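Local atomic coordinates of nonstructural protein 2 (Human rotavirus C, PDB entry 2GU0), a protein that probably binds single-stranded RNA, hydrolyses nucleoside triphosphates and RNA 5'-triphosphates and, as a homooctamer, takes part in viroplasm formation and in genome replication and packaging. Residues V8-T13 against E95-D100; R132-M137 against V143-T148. One frame throughout, in Å; residues are numbered along the deposited sequence.

Contact 1 (V8-T13 against E95-D100)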
loop_
_atom_site.group_PDB
_atom_site.type_symbol
_atom_site.label_atom_id
_atom_site.label_comp_id
_atom_site.label_asym_id
_atom_site.label_seq_id
_atom_site.Cartn_x
_atom_site.Cartn_y
_atom_site.Cartn_z
ATOM N N VAL A 8 -12.322 10.224 -34.964
ATOM C CA VAL A 8 -13.754 10.014 -35.126
ATOM C C VAL A 8 -14.191 9.516 -36.498
ATOM O O VAL A 8 -13.616 9.884 -37.526
ATOM C CB VAL A 8 -14.514 11.318 -34.871
ATOM C CG1 VAL A 8 -14.231 11.825 -33.488
ATOM C CG2 VAL A 8 -14.091 12.358 -35.889
ATOM N N SER A 9 -15.213 8.668 -36.510
ATOM C CA SER A 9 -15.773 8.159 -37.757
ATOM C C SER A 9 -17.166 8.769 -37.809
ATOM O O SER A 9 -17.601 9.373 -36.824
ATOM C CB SER A 9 -15.836 6.630 -37.753
ATOM O OG SER A 9 -16.465 6.145 -36.594
ATOM N N PHE A 10 -17.876 8.626 -38.925
ATOM C CA PHE A 10 -19.201 9.237 -39.011
ATOM C C PHE A 10 -20.261 8.398 -39.712
ATOM O O PHE A 10 -19.963 7.402 -40.365
ATOM C CB PHE A 10 -19.089 10.586 -39.722
ATOM C CG PHE A 10 -18.510 10.480 -41.100
ATOM C CD1 PHE A 10 -19.281 10.018 -42.158
ATOM C CD2 PHE A 10 -17.168 10.761 -41.321
ATOM C CE1 PHE A 10 -18.714 9.830 -43.419
ATOM C CE2 PHE A 10 -16.596 10.575 -42.576
ATOM C CZ PHE A 10 -17.372 10.108 -43.625
ATOM N N SER A 11 -21.509 8.832 -39.557
ATOM C CA SER A 11 -22.661 8.182 -40.163
ATOM C C SER A 11 -23.504 9.295 -40.788
ATOM O O SER A 11 -23.563 10.408 -40.259
ATOM C CB SER A 11 -23.470 7.435 -39.101
ATOM O OG SER A 11 -24.413 6.564 -39.696
ATOM N N LEU A 12 -24.144 8.987 -41.916
ATOM C CA LEU A 12 -24.967 9.950 -42.640
ATOM C C LEU A 12 -26.425 9.525 -42.797
ATOM O O LEU A 12 -27.176 10.135 -43.558
ATOM C CB LEU A 12 -24.368 10.199 -44.024
ATOM C CG LEU A 12 -23.013 10.894 -44.062
ATOM C CD1 LEU A 12 -22.615 11.153 -45.495
ATOM C CD2 LEU A 12 -23.098 12.203 -43.298
ATOM N N THR A 13 -26.830 8.483 -42.079
ATOM C CA THR A 13 -28.205 7.994 -42.156
ATOM C C THR A 13 -29.231 8.964 -41.560
ATOM O O THR A 13 -30.403 8.952 -41.945
ATOM C CB THR A 13 -28.353 6.638 -41.438
ATOM O OG1 THR A 13 -27.716 6.705 -40.155
ATOM C CG2 THR A 13 -27.743 5.525 -42.262
ATOM N N GLU A 95 -26.742 16.634 -45.809
ATOM C CA GLU A 95 -26.724 17.095 -47.195
ATOM C C GLU A 95 -25.493 17.922 -47.564
ATOM O O GLU A 95 -24.975 17.814 -48.676
ATOM C CB GLU A 95 -27.983 17.920 -47.485
ATOM C CG GLU A 95 -28.349 18.890 -46.371
ATOM C CD GLU A 95 -29.296 19.988 -46.829
ATOM O OE1 GLU A 95 -30.245 19.680 -47.579
ATOM O OE2 GLU A 95 -29.098 21.161 -46.431
ATOM N N LYS A 96 -25.025 18.744 -46.633
ATOM C CA LYS A 96 -23.872 19.591 -46.904
ATOM C C LYS A 96 -22.538 19.038 -46.405
ATOM O O LYS A 96 -21.515 19.718 -46.471
ATOM C CB LYS A 96 -24.107 20.977 -46.313
ATOM C CG LYS A 96 -25.384 21.640 -46.800
ATOM C CD LYS A 96 -25.398 23.112 -46.440
ATOM C CE LYS A 96 -26.509 23.860 -47.151
ATOM N NZ LYS A 96 -26.307 25.331 -47.021
ATOM N N PHE A 97 -22.551 17.801 -45.916
ATOM C CA PHE A 97 -21.343 17.154 -45.415
ATOM C C PHE A 97 -20.292 16.940 -46.501
ATOM O O PHE A 97 -20.615 16.603 -47.633
ATOM C CB PHE A 97 -21.691 15.803 -44.789
ATOM C CG PHE A 97 -20.490 15.006 -44.365
ATOM C CD1 PHE A 97 -19.773 15.355 -43.227
ATOM C CD2 PHE A 97 -20.059 13.923 -45.118
ATOM C CE1 PHE A 97 -18.649 14.638 -42.847
ATOM C CE2 PHE A 97 -18.936 13.201 -44.747
ATOM C CZ PHE A 97 -18.228 13.557 -43.609
ATOM N N GLN A 98 -19.031 17.131 -46.138
ATOM C CA GLN A 98 -17.921 16.947 -47.063
ATOM C C GLN A 98 -16.873 16.034 -46.435
ATOM O O GLN A 98 -16.212 16.405 -45.470
ATOM C CB GLN A 98 -17.290 18.296 -47.409
ATOM C CG GLN A 98 -17.654 18.819 -48.798
ATOM C CD GLN A 98 -16.838 20.039 -49.192
ATOM O OE1 GLN A 98 -17.110 21.153 -48.741
ATOM N NE2 GLN A 98 -15.817 19.830 -50.023
ATOM N N PHE A 99 -16.727 14.837 -46.990
ATOM C CA PHE A 99 -15.770 13.878 -46.466
ATOM C C PHE A 99 -14.423 14.516 -46.144
ATOM O O PHE A 99 -13.730 14.082 -45.231
ATOM C CB PHE A 99 -15.565 12.722 -47.454
ATOM C CG PHE A 99 -14.562 11.699 -46.984
ATOM C CD1 PHE A 99 -14.844 10.878 -45.893
ATOM C CD2 PHE A 99 -13.314 11.596 -47.593
ATOM C CE1 PHE A 99 -13.895 9.976 -45.414
ATOM C CE2 PHE A 99 -12.358 10.694 -47.118
ATOM C CZ PHE A 99 -12.647 9.886 -46.028
ATOM N N ASP A 100 -14.053 15.549 -46.888
ATOM C CA ASP A 100 -12.779 16.215 -46.661
ATOM C C ASP A 100 -12.553 16.720 -45.238
ATOM O O ASP A 100 -11.412 16.766 -44.772
ATOM C CB ASP A 100 -12.618 17.384 -47.632
ATOM C CG ASP A 100 -11.899 16.986 -48.905
ATOM O OD1 ASP A 100 -10.714 16.595 -48.820
ATOM O OD2 ASP A 100 -12.516 17.063 -49.991
#
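Phe-10 and Phe-97 form the heart of this contact as a T-shaped (edge-to-face) pair. The ring of Phe-97 enters edge first, and its CZ sits over the centre of the Phe-10 ring, 3.4 Å above the plane. The planes stand at 55°, so the stack is tilted, and the centroids are 4.5 Å apart. Phe-97 carries its CG anti to the backbone N (chi1 174°), which swings the ring out from the loop toward strand 8-11. A second ring meets the same phenylalanine from another direction. Phe-99 CD1 lies in the plane of the Phe-10 ring, 3.5 Å from Phe-10 CZ, so two edges meet here. Strand 8-11 pairs antiparallel with strand 18-21 in a small two-stranded sheet of the N-terminal part of NSP2, and residues 95-100 belong to the loop between helices 74-90 and 108-119. Past the strand end, Leu-12 supplies a forked bump. Leu-12 CD1 is 3.8 Å from Phe-97 CD2, and Leu-12 CD2 lies 3.9 Å from that atom. The Phe-97 ring thus fits into the angle between the Phe-10 face, which meets its CE2 and CZ end, and the Leu-12 methyls, nearer CG and CD2. Trp-19 and Val-17 also touch Phe-97.

Contact 2 (R132-M137 against V143-T148)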
loop_
_atom_site.group_PDB
_atom_site.type_symbol
_atom_site.label_atom_id
_atom_site.label_comp_id
_atom_site.label_asym_id
_atom_site.label_seq_id
_atom_site.Cartn_x
_atom_site.Cartn_y
_atom_site.Cartn_z
ATOM N N ARG A 132 -17.314 25.673 -24.471
ATOM C CA ARG A 132 -16.546 24.454 -24.688
ATOM C C ARG A 132 -16.529 24.093 -26.170
ATOM O O ARG A 132 -15.470 23.861 -26.749
ATOM C CB ARG A 132 -17.148 23.303 -23.886
ATOM C CG ARG A 132 -16.367 22.005 -23.966
ATOM C CD ARG A 132 -16.585 21.217 -22.695
ATOM N NE ARG A 132 -17.951 20.724 -22.585
ATOM C CZ ARG A 132 -18.638 20.630 -21.447
ATOM N NH1 ARG A 132 -18.095 21.012 -20.297
ATOM N NH2 ARG A 132 -19.869 20.127 -21.459
ATOM N N VAL A 133 -17.704 24.059 -26.791
ATOM C CA VAL A 133 -17.796 23.727 -28.208
ATOM C C VAL A 133 -16.964 24.692 -29.052
ATOM O O VAL A 133 -16.278 24.277 -29.986
ATOM C CB VAL A 133 -19.264 23.753 -28.691
ATOM C CG1 VAL A 133 -19.338 23.388 -30.156
ATOM C CG2 VAL A 133 -20.087 22.783 -27.882
ATOM N N LYS A 134 -17.015 25.979 -28.720
ATOM C CA LYS A 134 -16.243 26.966 -29.476
ATOM C C LYS A 134 -14.744 26.773 -29.306
ATOM O O LYS A 134 -14.002 26.835 -30.283
ATOM C CB LYS A 134 -16.624 28.393 -29.059
ATOM C CG LYS A 134 -17.722 29.019 -29.896
ATOM C CD LYS A 134 -18.262 30.290 -29.254
ATOM C CE LYS A 134 -19.510 30.789 -29.986
ATOM N NZ LYS A 134 -20.125 31.955 -29.296
ATOM N N ALA A 135 -14.301 26.547 -28.069
ATOM C CA ALA A 135 -12.878 26.342 -27.790
ATOM C C ALA A 135 -12.337 25.141 -28.569
ATOM O O ALA A 135 -11.242 25.191 -29.147
ATOM C CB ALA A 135 -12.657 26.133 -26.289
ATOM N N VAL A 136 -13.117 24.066 -28.577
ATOM C CA VAL A 136 -12.735 22.853 -29.275
ATOM C C VAL A 136 -12.755 23.019 -30.784
ATOM O O VAL A 136 -11.882 22.503 -31.480
ATOM C CB VAL A 136 -13.655 21.689 -28.911
ATOM C CG1 VAL A 136 -13.363 20.508 -29.813
ATOM C CG2 VAL A 136 -13.471 21.320 -27.457
ATOM N N MET A 137 -13.755 23.718 -31.303
ATOM C CA MET A 137 -13.810 23.916 -32.741
ATOM C C MET A 137 -12.576 24.687 -33.161
ATOM O O MET A 137 -11.932 24.329 -34.145
ATOM C CB MET A 137 -15.073 24.669 -33.157
ATOM C CG MET A 137 -16.336 23.836 -33.055
ATOM S SD MET A 137 -16.198 22.252 -33.907
ATOM C CE MET A 137 -16.458 22.744 -35.584
ATOM N N VAL A 143 -13.097 26.312 -37.446
ATOM C CA VAL A 143 -13.728 27.625 -37.341
ATOM C C VAL A 143 -12.702 28.762 -37.360
ATOM O O VAL A 143 -11.563 28.600 -36.930
ATOM C CB VAL A 143 -14.596 27.734 -36.069
ATOM C CG1 VAL A 143 -15.663 26.650 -36.081
ATOM C CG2 VAL A 143 -13.733 27.625 -34.832
ATOM N N ASN A 144 -13.121 29.917 -37.861
ATOM C CA ASN A 144 -12.250 31.081 -37.978
ATOM C C ASN A 144 -12.134 31.897 -36.709
ATOM O O ASN A 144 -11.180 32.650 -36.560
ATOM C CB ASN A 144 -12.774 31.999 -39.075
ATOM C CG ASN A 144 -14.139 32.599 -38.722
ATOM O OD1 ASN A 144 -15.029 31.893 -38.232
ATOM N ND2 ASN A 144 -14.308 33.896 -38.973
ATOM N N GLU A 145 -13.112 31.774 -35.817
ATOM C CA GLU A 145 -13.142 32.519 -34.556
ATOM C C GLU A 145 -11.782 32.798 -33.905
ATOM O O GLU A 145 -10.870 31.972 -33.953
ATOM C CB GLU A 145 -14.050 31.793 -33.567
ATOM C CG GLU A 145 -15.424 31.439 -34.142
ATOM C CD GLU A 145 -16.348 30.740 -33.133
ATOM O OE1 GLU A 145 -17.466 30.324 -33.533
ATOM O OE2 GLU A 145 -15.963 30.609 -31.942
ATOM N N THR A 146 -11.653 33.977 -33.298
ATOM C CA THR A 146 -10.411 34.386 -32.622
ATOM C C THR A 146 -10.284 33.762 -31.224
ATOM O O THR A 146 -11.233 33.801 -30.444
ATOM C CB THR A 146 -10.327 35.948 -32.517
ATOM O OG1 THR A 146 -9.448 36.456 -33.543
ATOM C CG2 THR A 146 -9.814 36.381 -31.147
ATOM N N GLU A 147 -9.114 33.197 -30.909
ATOM C CA GLU A 147 -8.906 32.555 -29.611
ATOM C C GLU A 147 -8.757 33.566 -28.480
ATOM O O GLU A 147 -7.646 33.917 -28.087
ATOM C CB GLU A 147 -7.677 31.636 -29.633
ATOM C CG GLU A 147 -7.646 30.653 -28.460
ATOM C CD GLU A 147 -6.291 29.956 -28.241
ATOM O OE1 GLU A 147 -5.664 29.505 -29.229
ATOM O OE2 GLU A 147 -5.865 29.840 -27.061
ATOM N N THR A 148 -9.885 34.038 -27.962
ATOM C CA THR A 148 -9.864 34.996 -26.877
ATOM C C THR A 148 -9.467 34.253 -25.606
ATOM O O THR A 148 -9.201 33.061 -25.653
ATOM C CB THR A 148 -11.234 35.664 -26.711
ATOM O OG1 THR A 148 -12.217 34.680 -26.388
ATOM C CG2 THR A 148 -11.633 36.352 -27.999
#
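Met-137 and Val-143 make the apolar half of this contact. Val-143 points its two methyls at the helix. Val-143 CG1 lies 3.6 Å from Met-137 CB, and Val-143 CG2 reaches the backbone, 3.6 Å from Met-137 C. The methionine chain is bent at chi2 (-52°) and chi3 (-79°). The bend brings Met-137 CE back to 4.0 Å from Val-143 CG1, so the valine methyl meets both the root and the end of the side chain. Val-90 and Leu-142 also pack on Met-137.

The polar half is a crossing of Lys-134 and Glu-145 at about a right angle. Both chains are extended beyond CG. The carboxylate lies against the lysine methylenes, with Glu-145 OE2 nearest CG and CD of Lys-134. The ammonium group extends past it, and Lys-134 NZ stays 5.1 Å from Glu-145 OE2.

The segments belong to helix 129-139 and to the loop that leads on to the C-terminal, HIT-like part. In that loop, Glu-147 forms a salt bridge with Lys-185, a predicted ATP-binding residue. Across the contact itself, the chemistry is methyl packing plus an attraction of opposite charges at a distance, which is probably weak at the exposed lysine.

Contact 1 is a surface contact, its centre about 24 Å from the centre of the chain, whereas contact 2 is partly buried, its centre about 11 Å from the same point. They share no strand or helix of their own, but helix 74-90 lies beside both: strand 8-11, which carries Phe-10, packs on it through Val-8, and Met-137 of contact 2 touches it too. Contact 1 joins distant parts of the N-terminal region and is wholly apolar, mostly aromatic. Contact 2 is local in sequence, a helix against the loop that follows it. It mixes aliphatic packing with a pair of opposite charges. Contact 1 lies away from the predicted ATP site, while in contact 2 the Val-143 side chain is about 8 Å from that of Lys-220, a predicted ATP-binding residue.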